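Long-range contacts in 4-hydroxy-3-methylbut-2-enyl diphosphate reductase (Aquifex aeolicus, PDB 3DNF), which catalyses the last step of the non-mevalonate pathway, reducing (E)-4-hydroxy-3-methylbut-2-enyl diphosphate to isopentenyl and dimethylallyl diphosphate at an iron-sulfur cluster: residues G32-L37 against G66-I71; N43-N48 against P267-E272; E209-I214 against R253-V258. One frame throughout, in Å; residues are numbered along the deposited sequence. Where two conformers were deposited one is given.

Interaction 1: G32-L37 against G66-I71; sequences GKVYTL and GDTVII
Lys33 and Asp67 open the pairing of two parallel strands, 34-36 and 68-71. The Lys33 N-H meets Asp67 OD1 at 2.9 Å, arriving from above the carboxylate plane, and from there the backbones bond in parallel register: Thr68 N-Lys33 O, Tyr35 N-Thr68 O, Ile70 N-Tyr35 O and Leu37 N-Ile70 O. On the face of Val34, Thr36, Thr68 and Ile70, Val34 CG1 packs on Ile70 CD1 at 3.6 Å. Tyr35 and Val69 occupy the other face, where Leu37 lays CD2 against Val69 CB (4.0 Å) while its CD1 reaches Ile71 CG1.

With CG anti to the carbonyl carbon (chi1 -68°), Tyr35 swings its ring back towards Asp67, whose OD2 lies 3.6 Å from Tyr35 CE2 near the ring plane. One water joins Tyr35 OH to Asp67 OD2, which also accepts from Lys64 N; a second links Gly32 N, Gly66 O and Thr68 OG1, the last bonded to Ser30 as well. Helix 14-26 packs on Val34 and Ile70, and strands 55-57 and 90-93 flank the pair in a parallel sheet. Asp67, its two oxygens gripped by backbone N-H groups and water, thus probably holds its negative charge in a largely buried setting.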
loop_
_atom_site.group_PDB
_atom_site.type_symbol
_atom_site.label_atom_id
_atom_site.label_comp_id
_atom_site.label_asym_id
_atom_site.label_seq_id
_atom_site.Cartn_x
_atom_site.Cartn_y
_atom_site.Cartn_z
ATOM N N GLY B 32 12.954 43.275 19.818
ATOM C CA GLY B 32 11.557 43.656 19.696
ATOM C C GLY B 32 10.687 42.707 20.474
ATOM O O GLY B 32 11.207 41.876 21.255
ATOM N N LYS B 33 9.376 42.782 20.250
ATOM C CA LYS B 33 8.449 41.920 20.983
ATOM C C LYS B 33 8.447 40.505 20.363
ATOM O O LYS B 33 8.467 40.386 19.130
ATOM C CB LYS B 33 7.062 42.521 20.937
ATOM C CG LYS B 33 5.982 41.732 21.663
ATOM C CD LYS B 33 4.834 42.650 22.041
ATOM C CE LYS B 33 3.648 41.855 22.581
ATOM N NZ LYS B 33 2.644 42.734 23.225
ATOM N N VAL B 34 8.421 39.479 21.218
ATOM C CA VAL B 34 8.423 38.058 20.762
ATOM C C VAL B 34 7.020 37.451 20.668
ATOM O O VAL B 34 6.269 37.377 21.664
ATOM C CB VAL B 34 9.332 37.151 21.669
ATOM C CG1 VAL B 34 9.292 35.687 21.148
ATOM C CG2 VAL B 34 10.793 37.714 21.724
ATOM N N TYR B 35 6.715 36.946 19.463
ATOM C CA TYR B 35 5.412 36.307 19.209
ATOM C C TYR B 35 5.659 34.910 18.678
ATOM O O TYR B 35 6.624 34.659 17.959
ATOM C CB TYR B 35 4.663 37.028 18.111
ATOM C CG TYR B 35 4.202 38.411 18.440
ATOM C CD1 TYR B 35 2.943 38.629 18.937
ATOM C CD2 TYR B 35 5.034 39.510 18.186
ATOM C CE1 TYR B 35 2.483 39.930 19.209
ATOM C CE2 TYR B 35 4.605 40.780 18.459
ATOM C CZ TYR B 35 3.340 41.002 18.963
ATOM O OH TYR B 35 2.872 42.267 19.221
ATOM N N THR B 36 4.720 34.019 19.025
ATOM C CA THR B 36 4.553 32.771 18.305
ATOM C C THR B 36 3.454 33.072 17.313
ATOM O O THR B 36 2.586 33.947 17.523
ATOM C CB THR B 36 4.177 31.557 19.263
ATOM O OG1 THR B 36 2.966 31.824 19.983
ATOM C CG2 THR B 36 5.338 31.234 20.242
ATOM N N LEU B 37 3.545 32.426 16.169
ATOM C CA LEU B 37 2.523 32.623 15.151
ATOM C C LEU B 37 1.318 31.748 15.478
ATOM O O LEU B 37 1.267 30.568 15.081
ATOM C CB LEU B 37 3.090 32.262 13.784
ATOM C CG LEU B 37 4.050 33.228 13.121
ATOM C CD1 LEU B 37 4.546 32.589 11.803
ATOM C CD2 LEU B 37 3.325 34.557 12.851
ATOM N N GLY B 66 11.008 44.445 13.109
ATOM C CA GLY B 66 11.929 44.299 14.244
ATOM C C GLY B 66 11.443 43.359 15.308
ATOM O O GLY B 66 12.239 42.957 16.182
ATOM N N ASP B 67 10.151 43.016 15.270
ATOM C CA ASP B 67 9.624 41.991 16.184
ATOM C C ASP B 67 10.075 40.564 15.786
ATOM O O ASP B 67 10.511 40.333 14.665
ATOM C CB ASP B 67 8.078 42.026 16.326
ATOM C CG ASP B 67 7.567 43.259 17.087
ATOM O OD1 ASP B 67 8.363 43.956 17.795
ATOM O OD2 ASP B 67 6.349 43.528 16.982
ATOM N N THR B 68 9.981 39.628 16.719
ATOM C CA THR B 68 10.382 38.234 16.441
ATOM C C THR B 68 9.096 37.436 16.268
ATOM O O THR B 68 8.139 37.621 17.021
ATOM C CB THR B 68 11.187 37.631 17.612
ATOM O OG1 THR B 68 12.452 38.284 17.685
ATOM C CG2 THR B 68 11.422 36.089 17.409
ATOM N N VAL B 69 9.031 36.620 15.212
ATOM C CA VAL B 69 7.906 35.682 15.111
ATOM C C VAL B 69 8.440 34.260 15.003
ATOM O O VAL B 69 9.427 33.981 14.317
ATOM C CB VAL B 69 6.942 35.984 13.922
ATOM C CG1 VAL B 69 6.143 37.280 14.171
ATOM C CG2 VAL B 69 7.752 36.053 12.668
ATOM N N ILE B 70 7.799 33.370 15.770
ATOM C CA ILE B 70 8.172 31.943 15.836
ATOM C C ILE B 70 7.182 31.064 15.080
ATOM O O ILE B 70 5.962 31.002 15.407
ATOM C CB ILE B 70 8.359 31.469 17.294
ATOM C CG1 ILE B 70 9.423 32.357 17.997
ATOM C CG2 ILE B 70 8.767 29.971 17.345
ATOM C CD1 ILE B 70 9.148 32.549 19.466
ATOM N N ILE B 71 7.692 30.411 14.044
ATOM C CA ILE B 71 6.846 29.472 13.238
ATOM C C ILE B 71 6.597 28.228 14.106
ATOM O O ILE B 71 7.550 27.687 14.649
ATOM C CB ILE B 71 7.551 29.081 11.945
ATOM C CG1 ILE B 71 7.794 30.351 11.081
ATOM C CG2 ILE B 71 6.735 27.950 11.169
ATOM C CD1 ILE B 71 8.515 30.093 9.761
HETATM O O HOH W 1 12.982 41.043 17.886
HETATM O O HOH W 2 4.486 44.418 18.444
#

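Interaction 2: N43-N48 against P267-E272; sequences NPQEVN and PDWIIE
Trp269 and Glu46 make the direct hydrogen bond between the two helix starts. The indole NE1 donates to Glu46 OE1 at 2.8 Å with an N-H...O angle of 165°, and the oxygen lies in the ring plane, met nearly along its C-O axis. Glu46 CG stands anti to the backbone N (chi1 178°) and the chain then bends at chi2, carrying the carboxylate over to the indole edge; the same OE1 also takes a salt bridge from Arg49, so two donors share it.

Capping engages the Asn43 side chain. Asn43, the N-cap of helix 44-53, accepts from Glu46 N through OD1 at 3.2 Å and more weakly from Gln45 N, while its ND2 donates to Ser265 O. These helix starts belong to different lobes of the trilobal IspH fold, and Asn43 lies near His42 and Ser265, predicted to bind the diphosphate substrate.

Van der Waals contacts complete the junction. Pro267 CB rests 3.6 Å from Glu46 OE1, and its CD faces Asn43 ND2 at the same distance. Gln45 sets CB against the Trp269 CZ2-CH2 rim (both 3.9 Å), its amide plane steeply inclined to the ring, and NE2 reaches Ile270 CD1 at 3.5 Å.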
loop_
_atom_site.group_PDB
_atom_site.type_symbol
_atom_site.label_atom_id
_atom_site.label_comp_id
_atom_site.label_asym_id
_atom_site.label_seq_id
_atom_site.Cartn_x
_atom_site.Cartn_y
_atom_site.Cartn_z
ATOM N N ASN B 43 -3.007 24.449 24.766
ATOM C CA ASN B 43 -3.015 24.322 26.195
ATOM C C ASN B 43 -2.946 25.729 26.728
ATOM O O ASN B 43 -1.872 26.372 26.652
ATOM C CB ASN B 43 -1.820 23.495 26.663
ATOM C CG ASN B 43 -1.845 23.215 28.149
ATOM O OD1 ASN B 43 -2.143 24.086 28.975
ATOM N ND2 ASN B 43 -1.537 21.975 28.504
ATOM N N PRO B 44 -4.091 26.250 27.200
ATOM C CA PRO B 44 -4.191 27.603 27.743
ATOM C C PRO B 44 -3.181 27.911 28.849
ATOM O O PRO B 44 -2.664 29.024 28.882
ATOM C CB PRO B 44 -5.631 27.652 28.291
ATOM C CG PRO B 44 -6.363 26.719 27.412
ATOM C CD PRO B 44 -5.412 25.575 27.214
ATOM N N GLN B 45 -2.906 26.957 29.746
ATOM C CA GLN B 45 -1.973 27.207 30.855
ATOM C C GLN B 45 -0.540 27.345 30.333
ATOM O O GLN B 45 0.225 28.205 30.786
ATOM C CB GLN B 45 -2.021 26.067 31.870
ATOM C CG GLN B 45 -3.222 26.065 32.792
ATOM C CD GLN B 45 -3.008 25.126 33.957
ATOM O OE1 GLN B 45 -2.688 25.558 35.069
ATOM N NE2 GLN B 45 -3.135 23.830 33.699
ATOM N N GLU B 46 -0.172 26.511 29.372
ATOM C CA GLU B 46 1.167 26.627 28.784
ATOM C C GLU B 46 1.349 27.940 27.989
ATOM O O GLU B 46 2.376 28.635 28.117
ATOM C CB GLU B 46 1.509 25.394 27.946
ATOM C CG GLU B 46 2.911 25.436 27.238
ATOM C CD GLU B 46 4.096 25.294 28.199
ATOM O OE1 GLU B 46 3.942 25.528 29.408
ATOM O OE2 GLU B 46 5.194 24.952 27.719
ATOM N N VAL B 47 0.361 28.275 27.156
ATOM C CA VAL B 47 0.381 29.574 26.463
ATOM C C VAL B 47 0.463 30.722 27.464
ATOM O O VAL B 47 1.246 31.668 27.268
ATOM C CB VAL B 47 -0.847 29.682 25.507
ATOM C CG1 VAL B 47 -0.991 31.076 24.888
ATOM C CG2 VAL B 47 -0.741 28.633 24.471
ATOM N N ASN B 48 -0.274 30.621 28.575
ATOM C CA ASN B 48 -0.202 31.646 29.620
ATOM C C ASN B 48 1.199 31.741 30.249
ATOM O O ASN B 48 1.699 32.843 30.500
ATOM C CB ASN B 48 -1.206 31.382 30.737
ATOM C CG ASN B 48 -1.203 32.463 31.764
ATOM O OD1 ASN B 48 -1.726 33.542 31.522
ATOM N ND2 ASN B 48 -0.638 32.181 32.946
ATOM N N PRO B 267 2.662 20.036 29.326
ATOM C CA PRO B 267 4.035 20.397 29.605
ATOM C C PRO B 267 4.510 19.684 30.873
ATOM O O PRO B 267 3.695 19.269 31.715
ATOM C CB PRO B 267 3.958 21.911 29.838
ATOM C CG PRO B 267 2.582 22.137 30.333
ATOM C CD PRO B 267 1.735 21.144 29.624
ATOM N N ASP B 268 5.821 19.540 30.981
ATOM C CA ASP B 268 6.434 18.872 32.131
ATOM C C ASP B 268 6.148 19.519 33.474
ATOM O O ASP B 268 6.169 18.834 34.498
ATOM C CB ASP B 268 7.943 18.805 31.934
ATOM C CG ASP B 268 8.350 17.785 30.886
ATOM O OD1 ASP B 268 7.497 16.947 30.497
ATOM O OD2 ASP B 268 9.531 17.818 30.468
ATOM N N TRP B 269 5.894 20.824 33.497
ATOM C CA TRP B 269 5.629 21.480 34.780
ATOM C C TRP B 269 4.282 21.076 35.364
ATOM O O TRP B 269 4.109 21.080 36.589
ATOM C CB TRP B 269 5.761 23.008 34.703
ATOM C CG TRP B 269 4.773 23.696 33.842
ATOM C CD1 TRP B 269 4.925 24.001 32.524
ATOM C CD2 TRP B 269 3.491 24.212 34.230
ATOM N NE1 TRP B 269 3.829 24.662 32.062
ATOM C CE2 TRP B 269 2.925 24.808 33.080
ATOM C CE3 TRP B 269 2.767 24.232 35.429
ATOM C CZ2 TRP B 269 1.665 25.412 33.092
ATOM C CZ3 TRP B 269 1.516 24.829 35.439
ATOM C CH2 TRP B 269 0.980 25.421 34.281
ATOM N N ILE B 270 3.334 20.733 34.492
ATOM C CA ILE B 270 2.041 20.202 34.955
ATOM C C ILE B 270 2.220 18.779 35.506
ATOM O O ILE B 270 1.679 18.466 36.560
ATOM C CB ILE B 270 0.924 20.297 33.882
ATOM C CG1 ILE B 270 0.502 21.761 33.723
ATOM C CG2 ILE B 270 -0.301 19.425 34.270
ATOM C CD1 ILE B 270 -0.317 22.089 32.459
ATOM N N ILE B 271 2.975 17.938 34.796
ATOM C CA ILE B 271 3.300 16.589 35.284
ATOM C C ILE B 271 3.993 16.609 36.660
ATOM O O ILE B 271 3.713 15.764 37.518
ATOM C CB ILE B 271 4.156 15.790 34.264
ATOM C CG1 ILE B 271 3.475 15.740 32.891
ATOM C CG2 ILE B 271 4.459 14.366 34.782
ATOM C CD1 ILE B 271 4.390 15.190 31.774
ATOM N N GLU B 272 4.882 17.575 36.872
ATOM C CA GLU B 272 5.542 17.741 38.178
ATOM C C GLU B 272 4.583 18.207 39.264
ATOM O O GLU B 272 4.706 17.788 40.420
ATOM C CB GLU B 272 6.741 18.692 38.079
ATOM C CG GLU B 272 7.866 18.194 37.156
ATOM C CD GLU B 272 8.359 16.789 37.513
ATOM O OE1 GLU B 272 8.622 16.539 38.703
ATOM O OE2 GLU B 272 8.471 15.939 36.598
#

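Interaction 3: E209-I214 against R253-V258; sequences EVDVMI and RGVKRV
Val212 and Val258 form the tightly packed end of this contact, a parallel bridge whose side chains lie side by side. Val212 CG1, set between the backbone N and the carbonyl carbon (chi1 41°), touches Val258 CG2 at 3.8 Å and at the same distance meets Val255 CG1, which approaches at about a right angle. Ile214 CG1 adds a looser touch on Val258 CG1, and Ile278 of helix 268-281 packs on both Ile214 and Val258; Val212, Ile214 and Val258 are buried.

Asp211 marks the change to the polar side. Its N-H donates to Arg257 O at 2.9 Å, and its OD2 accepts from Lys256 N at 3.0 Å, on the anti side of the carboxylate, and weakly from Arg257 N. One carboxylate oxygen thus holds one N-H firmly and the next weakly where strand 257-262 begins.

Farther out, Glu209 and Lys256 are exposed, their side chains leading away. Arg257 bends at chi3 to run beside Glu209 and Val210: its NE comes 2.6 Å from Glu209 O, its CB packs on Val210 CG1 at 3.9 Å, and Val210 CA sits at the guanidinium edge. Asp211 OD1 lies 4.5 Å from Arg257 NH2, well out of the guanidinium plane, so any attraction is probably of charge alone. With an alanine at Arg257, CB would still touch Val210, but the Glu209 carbonyl would probably lose the group against it and Asp211 its neighbouring positive charge.

Far from the cluster, the contact joins the two central strands of a four-stranded parallel sheet in one lobe of an open alpha/beta fold.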
loop_
_atom_site.group_PDB
_atom_site.type_symbol
_atom_site.label_atom_id
_atom_site.label_comp_id
_atom_site.label_asym_id
_atom_site.label_seq_id
_atom_site.Cartn_x
_atom_site.Cartn_y
_atom_site.Cartn_z
ATOM N N GLU B 209 1.739 -2.675 35.820
ATOM C CA GLU B 209 2.929 -2.770 36.654
ATOM C C GLU B 209 2.861 -1.795 37.843
ATOM O O GLU B 209 3.837 -1.631 38.580
ATOM C CB GLU B 209 4.137 -2.452 35.768
ATOM C CG GLU B 209 5.468 -3.054 36.167
ATOM C CD GLU B 209 6.558 -2.791 35.125
ATOM O OE1 GLU B 209 7.362 -3.719 34.869
ATOM O OE2 GLU B 209 6.610 -1.668 34.561
ATOM N N VAL B 210 1.703 -1.150 38.011
ATOM C CA VAL B 210 1.455 -0.171 39.084
ATOM C C VAL B 210 0.040 -0.348 39.654
ATOM O O VAL B 210 -0.816 -0.972 39.025
ATOM C CB VAL B 210 1.637 1.325 38.613
ATOM C CG1 VAL B 210 3.070 1.619 38.152
ATOM C CG2 VAL B 210 0.625 1.705 37.522
ATOM N N ASP B 211 -0.204 0.210 40.838
ATOM C CA ASP B 211 -1.529 0.151 41.455
ATOM C C ASP B 211 -2.532 1.128 40.845
ATOM O O ASP B 211 -3.665 0.751 40.543
ATOM C CB ASP B 211 -1.433 0.349 42.966
ATOM C CG ASP B 211 -0.802 -0.883 43.653
ATOM O OD1 ASP B 211 -1.417 -2.076 43.349
ATOM O OD2 ASP B 211 0.311 -0.669 44.487
ATOM N N VAL B 212 -2.114 2.377 40.663
ATOM C CA VAL B 212 -2.976 3.395 40.066
ATOM C C VAL B 212 -2.252 4.046 38.909
ATOM O O VAL B 212 -1.046 4.286 38.982
ATOM C CB VAL B 212 -3.420 4.483 41.095
ATOM C CG1 VAL B 212 -2.265 4.883 42.012
ATOM C CG2 VAL B 212 -3.991 5.728 40.398
ATOM N N MET B 213 -3.010 4.293 37.844
ATOM C CA MET B 213 -2.548 5.035 36.682
ATOM C C MET B 213 -3.214 6.406 36.640
ATOM O O MET B 213 -4.439 6.512 36.724
ATOM C CB MET B 213 -2.859 4.245 35.403
ATOM C CG MET B 213 -1.786 3.242 35.005
ATOM S SD MET B 213 -0.160 4.018 34.723
ATOM C CE MET B 213 -0.388 4.962 33.212
ATOM N N ILE B 214 -2.393 7.451 36.526
ATOM C CA ILE B 214 -2.861 8.824 36.300
ATOM C C ILE B 214 -2.520 9.280 34.883
ATOM O O ILE B 214 -1.356 9.254 34.481
ATOM C CB ILE B 214 -2.248 9.835 37.321
ATOM C CG1 ILE B 214 -2.475 9.384 38.774
ATOM C CG2 ILE B 214 -2.771 11.266 37.065
ATOM C CD1 ILE B 214 -3.951 9.172 39.192
ATOM N N ARG B 253 -5.134 5.372 48.583
ATOM C CA ARG B 253 -5.123 4.569 49.798
ATOM C C ARG B 253 -4.471 3.213 49.502
ATOM O O ARG B 253 -4.873 2.508 48.460
ATOM C CB ARG B 253 -6.543 4.375 50.335
ATOM C CG ARG B 253 -7.264 5.666 50.704
ATOM C CD ARG B 253 -8.681 5.375 51.164
ATOM N NE ARG B 253 -9.529 6.564 51.085
ATOM C CZ ARG B 253 -10.842 6.574 51.314
ATOM N NH1 ARG B 253 -11.483 5.456 51.637
ATOM N NH2 ARG B 253 -11.521 7.709 51.218
ATOM N N GLY B 254 -3.455 2.867 50.407
ATOM C CA GLY B 254 -2.805 1.547 50.369
ATOM C C GLY B 254 -2.086 1.230 49.063
ATOM O O GLY B 254 -2.009 0.071 48.653
ATOM N N VAL B 255 -1.562 2.266 48.414
ATOM C CA VAL B 255 -0.863 2.131 47.132
ATOM C C VAL B 255 0.652 2.016 47.352
ATOM O O VAL B 255 1.192 2.605 48.291
ATOM C CB VAL B 255 -1.188 3.327 46.195
ATOM C CG1 VAL B 255 -0.412 3.243 44.890
ATOM C CG2 VAL B 255 -2.681 3.387 45.909
ATOM N N LYS B 256 1.324 1.251 46.493
ATOM C CA LYS B 256 2.779 1.128 46.539
ATOM C C LYS B 256 3.425 1.809 45.335
ATOM O O LYS B 256 4.343 2.616 45.492
ATOM C CB LYS B 256 3.202 -0.337 46.599
ATOM C CG LYS B 256 4.659 -0.545 46.987
ATOM C CD LYS B 256 5.110 -1.979 46.735
ATOM C CE LYS B 256 5.516 -2.167 45.274
ATOM N NZ LYS B 256 5.904 -3.576 45.008
ATOM N N ARG B 257 2.950 1.472 44.138
ATOM C CA ARG B 257 3.431 2.113 42.911
ATOM C C ARG B 257 2.337 2.933 42.222
ATOM O O ARG B 257 1.224 2.440 42.002
ATOM C CB ARG B 257 3.974 1.083 41.920
ATOM C CG ARG B 257 5.195 0.306 42.367
ATOM C CD ARG B 257 5.356 -0.924 41.487
ATOM N NE ARG B 257 4.055 -1.533 41.193
ATOM C CZ ARG B 257 3.635 -2.712 41.646
ATOM N NH1 ARG B 257 4.414 -3.463 42.415
ATOM N NH2 ARG B 257 2.426 -3.152 41.311
ATOM N N VAL B 258 2.667 4.184 41.894
ATOM C CA VAL B 258 1.800 5.055 41.087
ATOM C C VAL B 258 2.434 5.323 39.725
ATOM O O VAL B 258 3.609 5.689 39.641
ATOM C CB VAL B 258 1.538 6.425 41.767
ATOM C CG1 VAL B 258 0.549 7.270 40.936
ATOM C CG2 VAL B 258 1.039 6.237 43.198
#

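From the N terminus, strand 3-6 enters the sheet that the chain rejoins only from strand 212-216 onward. Interaction 1 closes the first loop, joining 32-37 to 66-71 inside a second sheet. Helix 44-53, which follows strand 34-36, lies within that loop yet finds its partner at 267-272, so interactions 1 and 2 cross. Interaction 3 comes later, wholly nested in the long loop closed by interaction 2, and pairs strands of the first sheet; strand 257-262 then leads into helix 268-281. Interactions 1 and 3 follow in series, their centres 44 Å apart, and interaction 2 bridges the lobes containing these two sheets.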